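Local coordinates for N-acetylmuramoyl-L-alanine amidase (Peptoclostridium difficile, PDB 4RN7), which probably hydrolyses the amide bond between N-acetylmuramic acid and L-alanine in peptidoglycan, through its zinc-dependent Amidase_3 catalytic domain, the part of the protein described here, at residues T97-R100 with N101-D105; Q112-Q115 with S116-S120; Q176-L179 with S180-S184. All blocks are in the same frame, centred on the assembly; numbering follows the deposited sequence. Where two conformers were deposited one is given.

Overall arrangement
The contacts follow one another along the chain of a zinc-dependent amidase domain built on a six-stranded mixed sheet. Interaction 1 lies where strand 95-99 runs into the loop before helix 107-122, interaction 2 within that helix, and interaction 3 near the C-terminal end of helix 164-185. The centres of interactions 2 and 3 are about 11 Å apart, and the helices pack together, V114 and T117 resting against G177. The centre of interaction 1 is about 16 Å from that of interaction 2, which it meets through T97 and Q115, and about 17 Å from that of interaction 3. Together they mark one helical layer and a surface turn ending an inner strand.

Interaction 1 (T97-R100 with N101-D105); sequences TWYR and NKATD. With EPE (4-(2-hydroxyethyl)-1-piperazine ethanesulfonic acid), chain D.
A type II beta turn from R100 to A103 takes the chain off strand 95-99, and the R100 side chain, with the loop behind it, forms a surface site that holds the sulfonate of a bound EPE buffer molecule. The turn is closed by a weak bond from A103 N to R100 O (3.2 Å). The methyl group of A103 serves two neighbours: CB meets the edge of the Y99 ring at CD2, 3.8 Å away, and also packs on R100 CG. The arginine chain bends at its third torsion (chi3 57°), which carries the guanidinium across to D105. There NH2 of R100 forms a salt bridge with OD2 of D105 at 2.9 Å. The carboxylate oxygen lies at the guanidinium edge, close to its plane, whereas the nitrogen stands above the carboxylate plane; the two groups are turned 71° apart. The same NH2 donates to O3S of EPE (3.1 Å), while the ethyl carbon C9 covers one face of the guanidinium. T104 grips the sulfonate from the backbone, its N donating to EPE O1S at 2.9 Å, and T104 OG1 lies close to O1S and O2S. Other parts of the fold fix the rest of the arginine: NE donates to the L137 carbonyl and NH1 to that of M142. The aspartate is held in turn by OD1 to S107 OG. In this site, away from the zinc, R100 NH2 is thus shared between a carboxylate and a sulfonate, and the positive charge of the arginine probably offsets both anions.

Interaction 2 (Q112-Q115 with S116-S120); sequences QTVQ and STIVS
Helix 107-122 is the connecting helix of a beta-alpha-beta unit between the parallel strands 95-99 and 126-131, and within it Q112-Q115 meet S116-V119 one turn on. Regular helical backbone bonds join the two, such as I118 N to V114 O at 2.9 Å. Side chains reinforce two of these turns. OG1 of T117 donates to T113 O at 2.7 Å, from the opposite face of the carbonyl plane to the T117 amide, which bonds to the same oxygen; one acceptor is therefore gripped twice by a single residue. The hydroxyl reaches back because OG1 sits beside the backbone N, with chi1 at -56°. On another side of the helix, Q112 folds at its second torsion (chi2 60°) and brings NE2 to S116 OG at 2.9 Å. This bond is bent, 131° at the hydrogen, and the hydroxyl lies tilted from the amide plane. On the buried side, V114 CG1 touches I118 CD1 (3.7 Å), the two branched chains slanting across each other. Q115 crosses V119 at an angle, its NE2 4.0 Å from V119 CG2, but its amide is engaged by the sheet: OE1 bonds to T97 OG1, and NE2 donates to I95 O and to D126 OD1. Q115 thereby ties the helix to both strands of its unit. V114 and I118 settle on I145 and I147 of strand 144-151, I118 also reaches L170 and I174, and T113 and T117 face S180 and Q176, so that the helix lies on the sheet with helix 164-185 along its flank.

Interaction 3 (Q176-L179 with S180-S184); sequences QGVL and SYLDS
L179 O accepts from D183 N at 2.8 Å, and Q176 O takes the S180 amide at 2.9 Å in the same i to i+4 pattern. Between them V178 O receives L182 N at 2.9 Å in a nearly straight bond, 173° at the hydrogen, while Y181 N donates to G177 O. A side chain continues the pattern one step further: the hydroxyl of S184 donates to S180 O at 2.8 Å, pointing almost straight at the end of that carbonyl, so a serine side chain takes up a carbonyl in the last turns of helix 164-185. Q176 directs its amide backward instead, NE2 bonding to E172 one turn earlier. This long C-terminal helix packs beside helix 107-122 against the mixed sheet of the amidase domain. G177, with no side chain, gives helix 107-122 its close approach, and Q176 lies on Y121 nearby. The apolar pair of the turn is V178 and L182, whose side chains run side by side in the same direction, with V178 CG1 and L182 CD1 3.7 Å apart. L182 CG also rests 3.3 Å from V178 O, since chi1 of -68° sets CG beside the backbone N and turns it back along the helix. Beyond this pair L182 spreads over I49 and V77, on strands 49-53 and 77-84, L179 covers Q46 and I49, and the Y181 ring, swung out from the backbone with CG anti to the N (chi1 176°), packs on V77, L110 and P143.

Interaction 1 (T97-R100 with N101-D105)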
ATOM      1  N   THR A  97       8.359   2.591  -1.848  1.00 25.71           N
ATOM      2  CA  THR A  97       7.325   1.909  -2.628  1.00 26.57           C
ATOM      3  C   THR A  97       7.971   0.878  -3.542  1.00 28.68           C
ATOM      4  O   THR A  97       8.928   1.189  -4.252  1.00 29.71           O
ATOM      5  CB  THR A  97       6.553   2.925  -3.465  1.00 30.95           C
ATOM      6  OG1 THR A  97       5.897   3.853  -2.594  1.00 29.49           O
ATOM      7  CG2 THR A  97       5.501   2.221  -4.330  1.00 25.80           C
ATOM      8  N   TRP A  98       7.467  -0.354  -3.504  1.00 27.06           N
ATOM      9  CA  TRP A  98       8.015  -1.450  -4.293  1.00 31.55           C
ATOM     10  C   TRP A  98       7.226  -1.661  -5.580  1.00 33.59           C
ATOM     11  O   TRP A  98       6.027  -1.376  -5.633  1.00 29.43           O
ATOM     12  CB  TRP A  98       7.927  -2.760  -3.513  1.00 30.38           C
ATOM     13  CG  TRP A  98       8.674  -2.806  -2.214  1.00 33.35           C
ATOM     14  CD1 TRP A  98       9.482  -1.842  -1.681  1.00 33.89           C
ATOM     15  CD2 TRP A  98       8.676  -3.898  -1.286  1.00 33.20           C
ATOM     16  NE1 TRP A  98       9.989  -2.276  -0.469  1.00 35.81           N
ATOM     17  CE2 TRP A  98       9.500  -3.531  -0.206  1.00 34.66           C
ATOM     18  CE3 TRP A  98       8.049  -5.153  -1.263  1.00 34.13           C
ATOM     19  CZ2 TRP A  98       9.722  -4.383   0.888  1.00 39.54           C
ATOM     20  CZ3 TRP A  98       8.271  -5.993  -0.175  1.00 38.21           C
ATOM     21  CH2 TRP A  98       9.100  -5.605   0.878  1.00 37.81           C
ATOM     22  N   TYR A  99       7.910  -2.180  -6.598  1.00 30.30           N
ATOM     23  CA  TYR A  99       7.271  -2.656  -7.821  1.00 32.71           C
ATOM     24  C   TYR A  99       8.008  -3.916  -8.285  1.00 34.65           C
ATOM     25  O   TYR A  99       9.144  -4.150  -7.872  1.00 35.49           O
ATOM     26  CB  TYR A  99       7.286  -1.577  -8.908  1.00 32.40           C
ATOM     27  CG  TYR A  99       8.667  -1.122  -9.318  1.00 33.29           C
ATOM     28  CD1 TYR A  99       9.354  -0.175  -8.579  1.00 39.05           C
ATOM     29  CD2 TYR A  99       9.275  -1.632 -10.459  1.00 37.81           C
ATOM     30  CE1 TYR A  99      10.619   0.250  -8.956  1.00 38.31           C
ATOM     31  CE2 TYR A  99      10.537  -1.210 -10.843  1.00 43.63           C
ATOM     32  CZ  TYR A  99      11.202  -0.275 -10.085  1.00 45.81           C
ATOM     33  OH  TYR A  99      12.457   0.143 -10.471  1.00 51.19           O
ATOM     34  N   ARG A 100       7.370  -4.729  -9.130  1.00 33.58           N
ATOM     35  CA  ARG A 100       7.953  -6.017  -9.532  1.00 37.52           C
ATOM     36  C   ARG A 100       9.250  -5.851 -10.312  1.00 45.54           C
ATOM     37  O   ARG A 100       9.436  -4.852 -11.004  1.00 40.84           O
ATOM     38  CB  ARG A 100       6.955  -6.865 -10.341  1.00 45.32           C
ATOM     39  CG  ARG A 100       6.916  -6.565 -11.835  1.00 43.38           C
ATOM     40  CD  ARG A 100       5.968  -7.497 -12.598  1.00 42.33           C
ATOM     41  NE  ARG A 100       4.615  -7.435 -12.051  1.00 38.00           N
ATOM     42  CZ  ARG A 100       3.690  -6.559 -12.439  1.00 41.70           C
ATOM     43  NH1 ARG A 100       2.491  -6.554 -11.872  1.00 35.29           N
ATOM     44  NH2 ARG A 100       3.965  -5.675 -13.396  1.00 37.58           N
ATOM     45  N   ASN A 101      10.142  -6.834 -10.186  1.00 42.14           N
ATOM     46  CA  ASN A 101      11.421  -6.818 -10.888  1.00 49.14           C
ATOM     47  C   ASN A 101      11.299  -6.473 -12.372  1.00 49.47           C
ATOM     48  O   ASN A 101      10.499  -7.082 -13.086  1.00 49.48           O
ATOM     49  CB  ASN A 101      12.115  -8.178 -10.760  1.00 53.56           C
ATOM     50  CG  ASN A 101      12.665  -8.437  -9.368  1.00 59.75           C
ATOM     51  OD1 ASN A 101      12.716  -7.543  -8.521  1.00 65.12           O
ATOM     52  ND2 ASN A 101      13.092  -9.672  -9.129  1.00 54.70           N
ATOM     53  N   LYS A 102      12.099  -5.502 -12.820  1.00 54.95           N
ATOM     54  CA  LYS A 102      12.206  -5.145 -14.239  1.00 54.21           C
ATOM     55  C   LYS A 102      10.865  -4.807 -14.896  1.00 54.89           C
ATOM     56  O   LYS A 102      10.650  -5.101 -16.074  1.00 60.39           O
ATOM     57  CB  LYS A 102      12.894  -6.270 -15.021  1.00 56.91           C
ATOM     58  CG  LYS A 102      14.349  -6.509 -14.636  1.00 62.02           C
ATOM     59  CD  LYS A 102      14.904  -7.719 -15.373  1.00 66.55           C
ATOM     60  CE  LYS A 102      16.419  -7.675 -15.452  1.00 78.19           C
ATOM     61  NZ  LYS A 102      16.945  -8.835 -16.230  1.00 83.03           N
ATOM     62  N   ALA A 103       9.971  -4.190 -14.136  1.00 52.35           N
ATOM     63  CA  ALA A 103       8.635  -3.885 -14.641  1.00 50.03           C
ATOM     64  C   ALA A 103       8.674  -2.945 -15.846  1.00 45.25           C
ATOM     65  O   ALA A 103       9.259  -1.860 -15.783  1.00 48.44           O
ATOM     66  CB  ALA A 103       7.781  -3.289 -13.533  1.00 45.89           C
ATOM     67  N   THR A 104       8.043  -3.372 -16.937  1.00 53.60           N
ATOM     68  CA  THR A 104       7.950  -2.574 -18.156  1.00 53.49           C
ATOM     69  C   THR A 104       6.521  -2.080 -18.394  1.00 54.55           C
ATOM     70  O   THR A 104       6.265  -1.345 -19.349  1.00 58.56           O
ATOM     71  CB  THR A 104       8.412  -3.383 -19.396  1.00 58.40           C
ATOM     72  OG1 THR A 104       7.632  -4.580 -19.522  1.00 60.93           O
ATOM     73  CG2 THR A 104       9.874  -3.755 -19.282  1.00 68.61           C
ATOM     74  N   ASP A 105       5.599  -2.471 -17.512  1.00 47.02           N
ATOM     75  CA  ASP A 105       4.173  -2.234 -17.728  1.00 51.03           C
ATOM     76  C   ASP A 105       3.654  -0.912 -17.162  1.00 52.03           C
ATOM     77  O   ASP A 105       2.466  -0.602 -17.289  1.00 52.64           O
ATOM     78  CB  ASP A 105       3.348  -3.400 -17.166  1.00 43.83           C
ATOM     79  CG  ASP A 105       3.267  -3.393 -15.637  1.00 46.57           C
ATOM     80  OD1 ASP A 105       4.122  -2.768 -14.973  1.00 44.08           O
ATOM     81  OD2 ASP A 105       2.342  -4.033 -15.088  1.00 43.42           O
TER
HETATM   82  N1  EPE D 403       3.720  -9.337 -16.076  0.84 67.29           N
HETATM   83  C2  EPE D 403       4.330 -10.374 -15.232  0.84 68.81           C
HETATM   84  C6  EPE D 403       2.324  -9.128 -15.654  0.84 65.79           C
HETATM   85  C9  EPE D 403       4.449  -8.078 -15.891  0.84 61.19           C
HETATM   86  C10 EPE D 403       5.699  -8.063 -16.755  0.84 52.65           C
HETATM   87  S   EPE D 403       6.185  -6.355 -17.049  0.84 56.50           S
HETATM   88  O1S EPE D 403       7.613  -6.259 -17.335  0.84 56.90           O
HETATM   89  O2S EPE D 403       5.409  -5.853 -18.178  0.84 58.65           O
HETATM   90  O3S EPE D 403       5.864  -5.551 -15.879  0.84 41.12           O

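Interaction 2 (Q112-Q115 with S116-S120)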
ATOM      1  N   GLN A 112       6.827   5.589  -8.667  1.00 38.21           N
ATOM      2  CA  GLN A 112       7.480   6.879  -8.477  1.00 39.12           C
ATOM      3  C   GLN A 112       6.465   7.997  -8.225  1.00 40.35           C
ATOM      4  O   GLN A 112       6.672   8.854  -7.359  1.00 41.71           O
ATOM      5  CB  GLN A 112       8.378   7.229  -9.665  1.00 44.51           C
ATOM      6  CG  GLN A 112       9.218   8.483  -9.436  1.00 55.23           C
ATOM      7  CD  GLN A 112      10.159   8.354  -8.242  1.00 62.66           C
ATOM      8  OE1 GLN A 112      11.256   7.810  -8.365  1.00 71.36           O
ATOM      9  NE2 GLN A 112       9.728   8.850  -7.081  1.00 47.13           N
ATOM     10  N   THR A 113       5.370   7.985  -8.980  1.00 41.50           N
ATOM     11  CA  THR A 113       4.341   9.011  -8.840  1.00 46.33           C
ATOM     12  C   THR A 113       3.703   8.957  -7.447  1.00 35.65           C
ATOM     13  O   THR A 113       3.601   9.985  -6.764  1.00 37.04           O
ATOM     14  CB  THR A 113       3.281   8.890  -9.950  1.00 47.69           C
ATOM     15  OG1 THR A 113       3.921   9.056 -11.220  1.00 46.95           O
ATOM     16  CG2 THR A 113       2.205   9.950  -9.794  1.00 48.32           C
ATOM     17  N   VAL A 114       3.299   7.761  -7.028  1.00 32.64           N
ATOM     18  CA  VAL A 114       2.727   7.578  -5.695  1.00 29.95           C
ATOM     19  C   VAL A 114       3.740   7.941  -4.601  1.00 38.02           C
ATOM     20  O   VAL A 114       3.428   8.720  -3.695  1.00 33.06           O
ATOM     21  CB  VAL A 114       2.175   6.156  -5.508  1.00 31.24           C
ATOM     22  CG1 VAL A 114       1.898   5.867  -4.032  1.00 27.60           C
ATOM     23  CG2 VAL A 114       0.897   5.977  -6.342  1.00 34.61           C
ATOM     24  N   GLN A 115       4.955   7.407  -4.698  1.00 32.73           N
ATOM     25  CA  GLN A 115       6.009   7.732  -3.720  1.00 35.03           C
ATOM     26  C   GLN A 115       6.271   9.235  -3.577  1.00 36.55           C
ATOM     27  O   GLN A 115       6.309   9.760  -2.460  1.00 35.21           O
ATOM     28  CB  GLN A 115       7.308   6.999  -4.067  1.00 30.11           C
ATOM     29  CG  GLN A 115       8.495   7.370  -3.181  1.00 32.39           C
ATOM     30  CD  GLN A 115       8.439   6.702  -1.820  1.00 33.49           C
ATOM     31  OE1 GLN A 115       7.724   5.718  -1.624  1.00 33.06           O
ATOM     32  NE2 GLN A 115       9.205   7.234  -0.867  1.00 30.85           N
ATOM     33  N   SER A 116       6.448   9.930  -4.697  1.00 35.77           N
ATOM     34  CA  SER A 116       6.702  11.364  -4.647  1.00 38.86           C
ATOM     35  C   SER A 116       5.531  12.140  -4.051  1.00 41.10           C
ATOM     36  O   SER A 116       5.728  13.111  -3.324  1.00 39.69           O
ATOM     37  CB  SER A 116       7.037  11.892  -6.039  1.00 49.94           C
ATOM     38  OG  SER A 116       8.251  11.332  -6.491  1.00 49.60           O
ATOM     39  N   THR A 117       4.313  11.701  -4.352  1.00 36.57           N
ATOM     40  CA  THR A 117       3.129  12.394  -3.865  1.00 41.09           C
ATOM     41  C   THR A 117       2.976  12.193  -2.352  1.00 35.94           C
ATOM     42  O   THR A 117       2.654  13.138  -1.618  1.00 38.58           O
ATOM     43  CB  THR A 117       1.869  11.923  -4.616  1.00 41.78           C
ATOM     44  OG1 THR A 117       2.070  12.108  -6.027  1.00 40.60           O
ATOM     45  CG2 THR A 117       0.662  12.734  -4.178  1.00 43.87           C
ATOM     46  N   ILE A 118       3.216  10.966  -1.897  1.00 33.77           N
ATOM     47  CA  ILE A 118       3.187  10.661  -0.471  1.00 33.23           C
ATOM     48  C   ILE A 118       4.148  11.594   0.257  1.00 36.46           C
ATOM     49  O   ILE A 118       3.769  12.235   1.238  1.00 39.61           O
ATOM     50  CB  ILE A 118       3.590   9.198  -0.183  1.00 32.80           C
ATOM     51  CG1 ILE A 118       2.509   8.227  -0.646  1.00 29.88           C
ATOM     52  CG2 ILE A 118       3.814   8.993   1.307  1.00 31.88           C
ATOM     53  CD1 ILE A 118       2.960   6.770  -0.600  1.00 27.24           C
ATOM     54  N   VAL A 119       5.377  11.692  -0.247  1.00 34.02           N
ATOM     55  CA  VAL A 119       6.388  12.553   0.367  1.00 39.49           C
ATOM     56  C   VAL A 119       5.932  14.013   0.512  1.00 46.97           C
ATOM     57  O   VAL A 119       6.311  14.703   1.468  1.00 45.78           O
ATOM     58  CB  VAL A 119       7.732  12.462  -0.397  1.00 34.85           C
ATOM     59  CG1 VAL A 119       8.730  13.456   0.148  1.00 40.37           C
ATOM     60  CG2 VAL A 119       8.282  11.041  -0.277  1.00 42.24           C
ATOM     61  N   SER A 120       5.106  14.479  -0.420  1.00 46.66           N
ATOM     62  CA  SER A 120       4.630  15.858  -0.366  0.69 45.55           C
ATOM     63  C   SER A 120       3.534  16.043   0.683  1.00 50.29           C
ATOM     64  O   SER A 120       3.421  17.115   1.276  1.00 52.52           O
ATOM     65  CB  SER A 120       4.136  16.316  -1.736  0.69 47.64           C
ATOM     66  OG  SER A 120       2.965  15.614  -2.108  0.69 48.92           O
TER

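Interaction 3 (Q176-L179 with S180-S184)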
ATOM      1  N   GLN A 176      -3.936  10.831  -4.356  1.00 37.99           N
ATOM      2  CA  GLN A 176      -3.518  11.794  -5.363  1.00 40.02           C
ATOM      3  C   GLN A 176      -2.464  11.217  -6.298  1.00 39.56           C
ATOM      4  O   GLN A 176      -2.453  11.539  -7.485  1.00 41.04           O
ATOM      5  CB  GLN A 176      -3.035  13.092  -4.713  1.00 41.60           C
ATOM      6  CG  GLN A 176      -4.159  13.876  -4.037  1.00 45.14           C
ATOM      7  CD  GLN A 176      -5.325  14.158  -4.977  1.00 54.98           C
ATOM      8  OE1 GLN A 176      -5.146  14.313  -6.187  1.00 58.15           O
ATOM      9  NE2 GLN A 176      -6.530  14.217  -4.419  1.00 53.53           N
ATOM     10  N   GLY A 177      -1.599  10.350  -5.774  1.00 37.81           N
ATOM     11  CA  GLY A 177      -0.597   9.699  -6.603  1.00 37.71           C
ATOM     12  C   GLY A 177      -1.230   8.748  -7.604  1.00 38.38           C
ATOM     13  O   GLY A 177      -0.878   8.729  -8.787  1.00 42.28           O
ATOM     14  N   VAL A 178      -2.171   7.946  -7.121  1.00 36.39           N
ATOM     15  CA  VAL A 178      -2.907   7.039  -7.993  1.00 36.70           C
ATOM     16  C   VAL A 178      -3.676   7.795  -9.074  1.00 40.95           C
ATOM     17  O   VAL A 178      -3.620   7.427 -10.249  1.00 43.17           O
ATOM     18  CB  VAL A 178      -3.874   6.178  -7.182  1.00 35.98           C
ATOM     19  CG1 VAL A 178      -4.769   5.344  -8.107  1.00 37.25           C
ATOM     20  CG2 VAL A 178      -3.096   5.282  -6.248  1.00 34.47           C
ATOM     21  N   LEU A 179      -4.386   8.850  -8.681  1.00 40.21           N
ATOM     22  CA  LEU A 179      -5.201   9.613  -9.628  1.00 48.22           C
ATOM     23  C   LEU A 179      -4.323  10.284 -10.675  1.00 49.91           C
ATOM     24  O   LEU A 179      -4.691  10.368 -11.851  1.00 49.58           O
ATOM     25  CB  LEU A 179      -6.042  10.667  -8.899  1.00 43.38           C
ATOM     26  CG  LEU A 179      -7.170  10.186  -7.990  1.00 42.94           C
ATOM     27  CD1 LEU A 179      -7.842  11.349  -7.302  1.00 44.76           C
ATOM     28  CD2 LEU A 179      -8.179   9.407  -8.807  1.00 56.35           C
ATOM     29  N   SER A 180      -3.166  10.766 -10.233  1.00 48.67           N
ATOM     30  CA  SER A 180      -2.199  11.396 -11.118  1.00 52.06           C
ATOM     31  C   SER A 180      -1.629  10.388 -12.116  1.00 57.27           C
ATOM     32  O   SER A 180      -1.361  10.729 -13.269  1.00 57.74           O
ATOM     33  CB  SER A 180      -1.079  12.035 -10.304  1.00 51.61           C
ATOM     34  OG  SER A 180      -0.086  12.572 -11.148  1.00 61.83           O
ATOM     35  N   TYR A 181      -1.450   9.146 -11.674  1.00 49.18           N
ATOM     36  CA  TYR A 181      -1.017   8.091 -12.581  1.00 47.46           C
ATOM     37  C   TYR A 181      -2.117   7.778 -13.596  1.00 50.10           C
ATOM     38  O   TYR A 181      -1.871   7.781 -14.804  1.00 53.37           O
ATOM     39  CB  TYR A 181      -0.642   6.816 -11.816  1.00 49.50           C
ATOM     40  CG  TYR A 181      -0.290   5.670 -12.745  1.00 48.14           C
ATOM     41  CD1 TYR A 181       0.953   5.613 -13.364  1.00 46.93           C
ATOM     42  CD2 TYR A 181      -1.205   4.660 -13.022  1.00 50.32           C
ATOM     43  CE1 TYR A 181       1.280   4.578 -14.226  1.00 49.49           C
ATOM     44  CE2 TYR A 181      -0.884   3.616 -13.880  1.00 50.34           C
ATOM     45  CZ  TYR A 181       0.358   3.584 -14.480  1.00 51.64           C
ATOM     46  OH  TYR A 181       0.681   2.556 -15.334  1.00 57.76           O
ATOM     47  N   LEU A 182      -3.322   7.513 -13.089  1.00 50.49           N
ATOM     48  CA  LEU A 182      -4.488   7.152 -13.904  1.00 53.56           C
ATOM     49  C   LEU A 182      -4.902   8.243 -14.889  1.00 59.84           C
ATOM     50  O   LEU A 182      -5.410   7.952 -15.976  1.00 59.90           O
ATOM     51  CB  LEU A 182      -5.684   6.843 -13.006  1.00 50.08           C
ATOM     52  CG  LEU A 182      -5.655   5.603 -12.118  1.00 49.85           C
ATOM     53  CD1 LEU A 182      -6.835   5.619 -11.171  1.00 54.00           C
ATOM     54  CD2 LEU A 182      -5.676   4.343 -12.954  1.00 44.40           C
ATOM     55  N   ASP A 183      -4.708   9.499 -14.498  1.00 56.09           N
ATOM     56  CA  ASP A 183      -5.062  10.627 -15.353  1.00 65.22           C
ATOM     57  C   ASP A 183      -4.170  10.649 -16.588  1.00 74.64           C
ATOM     58  O   ASP A 183      -4.554  11.168 -17.638  1.00 80.04           O
ATOM     59  CB  ASP A 183      -4.908  11.944 -14.592  1.00 68.78           C
ATOM     60  CG  ASP A 183      -5.156  13.160 -15.469  1.00 82.86           C
ATOM     61  OD1 ASP A 183      -6.204  13.202 -16.152  1.00 86.75           O
ATOM     62  OD2 ASP A 183      -4.298  14.069 -15.489  1.00 84.20           O
ATOM     63  N   SER A 184      -2.987  10.059 -16.456  1.00 79.80           N
ATOM     64  CA  SER A 184      -1.955  10.157 -17.479  1.00 83.02           C
ATOM     65  C   SER A 184      -1.658   8.829 -18.173  1.00 87.98           C
ATOM     66  O   SER A 184      -1.192   8.813 -19.314  1.00 91.90           O
ATOM     67  CB  SER A 184      -0.674  10.694 -16.848  1.00 79.76           C
ATOM     68  OG  SER A 184      -0.978  11.674 -15.874  1.00 82.82           O
TER